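Local coordinates for aminopeptidase N family protein (Idiomarina loihiensis L2TR, PDB 4FGM), which is a zinc-bound protein of the M61 peptidase family and probably acts as a metal-dependent aminopeptidase that trims residues from the N-termini of peptides, at residues D165-I170 / S242-C247; T201-K206 / T266-C271. All coordinates share one frame; numbering follows the deposited sequence.

Contact 1: residues D165-I170 / S242-C247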
loop_
_atom_site.group_PDB
_atom_site.type_symbol
_atom_site.label_atom_id
_atom_site.label_comp_id
_atom_site.label_asym_id
_atom_site.label_seq_id
_atom_site.Cartn_x
_atom_site.Cartn_y
_atom_site.Cartn_z
ATOM N N ASP A 165 8.819 0.574 -14.284
ATOM C CA ASP A 165 7.498 0.181 -13.834
ATOM C C ASP A 165 7.273 -1.318 -14.024
ATOM O O ASP A 165 6.142 -1.801 -13.997
ATOM C CB ASP A 165 6.410 0.966 -14.565
ATOM C CG ASP A 165 5.072 0.874 -13.857
ATOM O OD1 ASP A 165 5.076 0.985 -12.606
ATOM O OD2 ASP A 165 4.032 0.697 -14.536
ATOM N N TYR A 166 8.357 -2.055 -14.235
ATOM C CA TYR A 166 8.260 -3.502 -14.386
ATOM C C TYR A 166 9.181 -4.155 -13.367
ATOM O O TYR A 166 10.379 -4.267 -13.599
ATOM C CB TYR A 166 8.687 -3.965 -15.795
ATOM C CG TYR A 166 7.829 -3.472 -16.933
ATOM C CD1 TYR A 166 8.339 -2.584 -17.875
ATOM C CD2 TYR A 166 6.511 -3.908 -17.078
ATOM C CE1 TYR A 166 7.560 -2.135 -18.939
ATOM C CE2 TYR A 166 5.718 -3.472 -18.135
ATOM C CZ TYR A 166 6.247 -2.583 -19.066
ATOM O OH TYR A 166 5.472 -2.146 -20.123
ATOM N N PRO A 167 8.646 -4.561 -12.208
ATOM C CA PRO A 167 9.542 -5.200 -11.234
ATOM C C PRO A 167 9.864 -6.618 -11.691
ATOM O O PRO A 167 9.158 -7.171 -12.527
ATOM C CB PRO A 167 8.732 -5.168 -9.937
ATOM C CG PRO A 167 7.290 -5.191 -10.426
ATOM C CD PRO A 167 7.346 -4.223 -11.594
ATOM N N PHE A 168 10.936 -7.191 -11.152
ATOM C CA PHE A 168 11.356 -8.550 -11.499
ATOM C C PHE A 168 11.463 -9.414 -10.241
ATOM O O PHE A 168 11.909 -8.949 -9.186
ATOM C CB PHE A 168 12.734 -8.553 -12.192
ATOM C CG PHE A 168 12.698 -8.244 -13.665
ATOM C CD1 PHE A 168 12.415 -6.958 -14.120
ATOM C CD2 PHE A 168 12.968 -9.242 -14.601
ATOM C CE1 PHE A 168 12.418 -6.662 -15.488
ATOM C CE2 PHE A 168 12.973 -8.959 -15.972
ATOM C CZ PHE A 168 12.692 -7.668 -16.417
ATOM N N LEU A 169 11.061 -10.673 -10.366
ATOM C CA LEU A 169 11.130 -11.633 -9.269
ATOM C C LEU A 169 11.790 -12.900 -9.818
ATOM O O LEU A 169 11.352 -13.452 -10.831
ATOM C CB LEU A 169 9.723 -11.954 -8.746
ATOM C CG LEU A 169 9.621 -12.995 -7.625
ATOM C CD1 LEU A 169 10.515 -12.579 -6.461
ATOM C CD2 LEU A 169 8.170 -13.127 -7.159
ATOM N N ILE A 170 12.852 -13.348 -9.162
ATOM C CA ILE A 170 13.548 -14.542 -9.604
ATOM C C ILE A 170 13.751 -15.530 -8.458
ATOM O O ILE A 170 13.814 -15.138 -7.301
ATOM C CB ILE A 170 14.923 -14.182 -10.230
ATOM C CG1 ILE A 170 15.778 -13.398 -9.235
ATOM C CG2 ILE A 170 14.716 -13.345 -11.479
ATOM C CD1 ILE A 170 17.145 -13.000 -9.780
ATOM N N SER A 242 1.379 -5.451 -13.688
ATOM C CA SER A 242 1.846 -6.352 -12.640
ATOM C C SER A 242 1.837 -5.634 -11.293
ATOM O O SER A 242 1.572 -4.428 -11.202
ATOM C CB SER A 242 3.277 -6.808 -12.926
ATOM O OG SER A 242 4.183 -5.737 -12.733
ATOM N N THR A 243 2.132 -6.388 -10.246
ATOM C CA THR A 243 2.214 -5.826 -8.913
ATOM C C THR A 243 3.196 -6.666 -8.118
ATOM O O THR A 243 3.343 -7.861 -8.367
ATOM C CB THR A 243 0.832 -5.799 -8.195
ATOM O OG1 THR A 243 0.980 -5.178 -6.911
ATOM C CG2 THR A 243 0.277 -7.201 -8.016
ATOM N N ALA A 244 3.895 -6.021 -7.193
ATOM C CA ALA A 244 4.850 -6.713 -6.336
ATOM C C ALA A 244 4.237 -6.738 -4.934
ATOM O O ALA A 244 3.932 -5.689 -4.349
ATOM C CB ALA A 244 6.192 -5.976 -6.327
ATOM N N LEU A 245 4.049 -7.943 -4.407
ATOM C CA LEU A 245 3.453 -8.118 -3.093
ATOM C C LEU A 245 4.363 -8.836 -2.113
ATOM O O LEU A 245 5.143 -9.707 -2.491
ATOM C CB LEU A 245 2.170 -8.940 -3.206
ATOM C CG LEU A 245 1.148 -8.599 -4.287
ATOM C CD1 LEU A 245 0.131 -9.744 -4.379
ATOM C CD2 LEU A 245 0.477 -7.258 -3.964
ATOM N N LEU A 246 4.248 -8.464 -0.847
ATOM C CA LEU A 246 4.989 -9.125 0.218
ATOM C C LEU A 246 3.888 -9.528 1.183
ATOM O O LEU A 246 3.187 -8.672 1.715
ATOM C CB LEU A 246 5.956 -8.170 0.910
ATOM C CG LEU A 246 6.660 -8.809 2.111
ATOM C CD1 LEU A 246 7.517 -9.983 1.645
ATOM C CD2 LEU A 246 7.507 -7.761 2.824
ATOM N N CYS A 247 3.706 -10.827 1.386
ATOM C CA CYS A 247 2.654 -11.284 2.287
ATOM C C CYS A 247 3.113 -12.356 3.258
ATOM O O CYS A 247 4.160 -12.974 3.081
ATOM C CB CYS A 247 1.461 -11.811 1.486
ATOM S SG CYS A 247 1.770 -13.395 0.720
HETATM O O HOH W 1 4.142 -3.659 -14.510
HETATM O O HOH W 2 6.848 -6.567 -13.794
#

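Contact 2: residues T201-K206 / T266-C271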
loop_
_atom_site.group_PDB
_atom_site.type_symbol
_atom_site.label_atom_id
_atom_site.label_comp_id
_atom_site.label_asym_id
_atom_site.label_seq_id
_atom_site.Cartn_x
_atom_site.Cartn_y
_atom_site.Cartn_z
ATOM N N THR A 201 -6.109 -18.925 -7.232
ATOM C CA THR A 201 -6.174 -18.468 -8.602
ATOM C C THR A 201 -7.625 -18.366 -9.067
ATOM O O THR A 201 -7.998 -17.427 -9.774
ATOM C CB THR A 201 -5.344 -19.420 -9.487
ATOM O OG1 THR A 201 -4.151 -18.743 -9.904
ATOM C CG2 THR A 201 -6.128 -19.902 -10.678
ATOM N N ALA A 202 -8.445 -19.326 -8.651
ATOM C CA ALA A 202 -9.857 -19.320 -9.008
ATOM C C ALA A 202 -10.525 -18.089 -8.395
ATOM O O ALA A 202 -11.363 -17.450 -9.036
ATOM C CB ALA A 202 -10.533 -20.589 -8.511
ATOM N N ASP A 203 -10.162 -17.750 -7.155
ATOM C CA ASP A 203 -10.743 -16.568 -6.527
ATOM C C ASP A 203 -10.242 -15.285 -7.199
ATOM O O ASP A 203 -11.013 -14.334 -7.384
ATOM C CB ASP A 203 -10.432 -16.525 -5.026
ATOM C CG ASP A 203 -11.209 -17.566 -4.241
ATOM O OD1 ASP A 203 -12.283 -17.990 -4.723
ATOM O OD2 ASP A 203 -10.757 -17.948 -3.140
ATOM N N LEU A 204 -8.959 -15.253 -7.566
ATOM C CA LEU A 204 -8.415 -14.069 -8.223
ATOM C C LEU A 204 -9.125 -13.849 -9.562
ATOM O O LEU A 204 -9.397 -12.704 -9.954
ATOM C CB LEU A 204 -6.901 -14.204 -8.433
ATOM C CG LEU A 204 -6.039 -14.133 -7.161
ATOM C CD1 LEU A 204 -4.557 -14.310 -7.513
ATOM C CD2 LEU A 204 -6.269 -12.785 -6.459
ATOM N N ALA A 205 -9.435 -14.944 -10.252
ATOM C CA ALA A 205 -10.129 -14.857 -11.533
ATOM C C ALA A 205 -11.459 -14.139 -11.322
ATOM O O ALA A 205 -11.841 -13.283 -12.119
ATOM C CB ALA A 205 -10.370 -16.250 -12.113
ATOM N N LYS A 206 -12.160 -14.487 -10.246
ATOM C CA LYS A 206 -13.436 -13.853 -9.943
ATOM C C LYS A 206 -13.248 -12.369 -9.665
ATOM O O LYS A 206 -13.920 -11.526 -10.266
ATOM C CB LYS A 206 -14.118 -14.533 -8.745
ATOM C CG LYS A 206 -15.038 -15.674 -9.144
ATOM C CD LYS A 206 -15.943 -16.130 -8.003
ATOM C CE LYS A 206 -15.257 -17.134 -7.091
ATOM N NZ LYS A 206 -16.185 -17.627 -6.030
ATOM N N THR A 266 -7.275 -10.927 3.891
ATOM C CA THR A 266 -6.357 -9.798 3.824
ATOM C C THR A 266 -5.541 -9.871 2.530
ATOM O O THR A 266 -5.285 -8.851 1.890
ATOM C CB THR A 266 -5.412 -9.791 5.036
ATOM O OG1 THR A 266 -6.166 -9.488 6.213
ATOM C CG2 THR A 266 -4.332 -8.739 4.873
ATOM N N PHE A 267 -5.148 -11.080 2.140
ATOM C CA PHE A 267 -4.379 -11.269 0.917
ATOM C C PHE A 267 -5.225 -10.936 -0.307
ATOM O O PHE A 267 -4.776 -10.219 -1.209
ATOM C CB PHE A 267 -3.876 -12.712 0.806
ATOM C CG PHE A 267 -3.143 -12.996 -0.474
ATOM C CD1 PHE A 267 -1.895 -12.433 -0.716
ATOM C CD2 PHE A 267 -3.716 -13.804 -1.452
ATOM C CE1 PHE A 267 -1.223 -12.672 -1.926
ATOM C CE2 PHE A 267 -3.060 -14.047 -2.657
ATOM C CZ PHE A 267 -1.809 -13.481 -2.895
ATOM N N LEU A 268 -6.447 -11.462 -0.345
ATOM C CA LEU A 268 -7.331 -11.195 -1.473
ATOM C C LEU A 268 -7.628 -9.709 -1.567
ATOM O O LEU A 268 -7.743 -9.151 -2.660
ATOM C CB LEU A 268 -8.632 -11.980 -1.334
ATOM C CG LEU A 268 -8.464 -13.492 -1.497
ATOM C CD1 LEU A 268 -9.811 -14.178 -1.417
ATOM C CD2 LEU A 268 -7.795 -13.787 -2.818
ATOM N N SER A 269 -7.736 -9.063 -0.412
ATOM C CA SER A 269 -8.004 -7.639 -0.380
ATOM C C SER A 269 -6.795 -6.877 -0.938
ATOM O O SER A 269 -6.951 -5.881 -1.650
ATOM C CB SER A 269 -8.304 -7.204 1.053
ATOM O OG SER A 269 -8.658 -5.837 1.091
ATOM N N LEU A 270 -5.592 -7.353 -0.617
ATOM C CA LEU A 270 -4.363 -6.726 -1.102
ATOM C C LEU A 270 -4.262 -6.837 -2.625
ATOM O O LEU A 270 -3.947 -5.853 -3.305
ATOM C CB LEU A 270 -3.134 -7.381 -0.465
ATOM C CG LEU A 270 -1.755 -6.896 -0.947
ATOM C CD1 LEU A 270 -1.580 -5.400 -0.694
ATOM C CD2 LEU A 270 -0.682 -7.665 -0.207
ATOM N N CYS A 271 -4.530 -8.031 -3.156
ATOM C CA CYS A 271 -4.458 -8.251 -4.601
ATOM C C CYS A 271 -5.491 -7.394 -5.314
ATOM O O CYS A 271 -5.204 -6.774 -6.337
ATOM C CB CYS A 271 -4.711 -9.715 -4.948
ATOM S SG CYS A 271 -3.516 -10.854 -4.256
#

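Contact 1: residues D165-I170 / S242-C247
At chi1 71°, Ser242 sets OG between its own backbone N and carbonyl carbon, and from there the hydroxyl reaches the ring of Pro167. The ring's CD lies 3.7 Å from Ser242 OG, and its CG is only slightly farther from the same oxygen. The ring's CG also meets the methyl of Ala244, with Pro167 CG 4.3 Å from Ala244 CB. Ser242 and Ala244 are two residues apart on an extended strand, so both point their CB toward Pro167 while Thr243 between them points away. One proline ring therefore rests against two side chains of the same strand face.

No direct hydrogen bond joins the two segments. Two waters bridge them instead, both at the serine hydroxyl. The first water donates to Asp165 O at 2.8 Å and lies 2.7 Å from Ser242 OG. The second donates to Pro167 O at 2.7 Å and is 3.0 Å from Ser242 OG. Two backbone carbonyls of 165-170 are thus tied through water to a single buried hydroxyl. Pro167 has no N-H to offer, so the ring adds only carbon to the contact. Thr140 OG1 gives Pro167 O a further hydrogen bond.

The side chain of Asp165 turns to the loop before strand 242-248, with a salt bridge to Arg240 and a hydrogen bond to His239. Beyond the proline, 168-170 pairs with strands 103-106 and 137-140 of the N-terminal region. Strand 242-248 belongs to a different, five-stranded sheet. It pairs there with strand 222-230, and Thr243 and Leu245 pack against helix 262-277.

Contact 2: residues T201-K206 / T266-C271
Helix 262-277 carries the HExxH motif of this zinc peptidase, in which His273 and His277 bind the metal together with Glu307. Contact 2 is a helix-helix packing on the part of that helix just before the motif, where it meets helix 197-215. The segment axes come within 10.8 Å and cross at -43°, with the two helices running in broadly the same direction.

The contact is small and mostly apolar. Leu204 carries it from helix 197-215. Its chi1 of -70° places CG anti to the carbonyl carbon, and the CD2 branch then reaches across between two residues of the other helix. CD2 of Leu204 lies 4.1 Å from CD2 of Leu268, a methyl-to-methyl approach. The same methyl is 3.8 Å from CB of Cys271, one helical turn farther on. Leu268 and Cys271 stand three residues apart, so together they receive Leu204 from one side of their helix.

Asp203 borders the apolar contact, and its polar end has its partner in Tyr264, whose OH is hydrogen-bonded to OD2. Ile323 touches both Asp203 and Leu268, while Phe178 of strand 174-180 packs on Leu204. Leu268, on the zinc-binding helix, is also touched by Leu318 of helix 308-320.

The side chain of Cys271 is about 7 Å from that of His273, so the contact lies near the first zinc histidine without touching it. The cysteine sulfur joins the same apolar patch: Cys271 SG is 4.0 Å from Leu204 CD2 and lies above one face of the Phe267 ring, offset toward the rim.

Both contacts are buried, and neither has a direct hydrogen bond between its segments. Contact 1 sets the loop leading into strand 168-171 against strand 242-248 of the five-stranded sheet, and relies on water at a serine hydroxyl. Contact 2 joins helix 197-215 to the helix that carries the zinc histidines through leucine and cysteine, with a partly exposed aspartate at its border. Strand 242-248 meets the N-terminal region in contact 1 and packs on helix 262-277, which contact 2 joins to helix 197-215. In that packing Leu245 CD2 lies 3.8 Å from Leu270 CG, and Leu245 CD1 is also 3.8 Å from Cys271 SG.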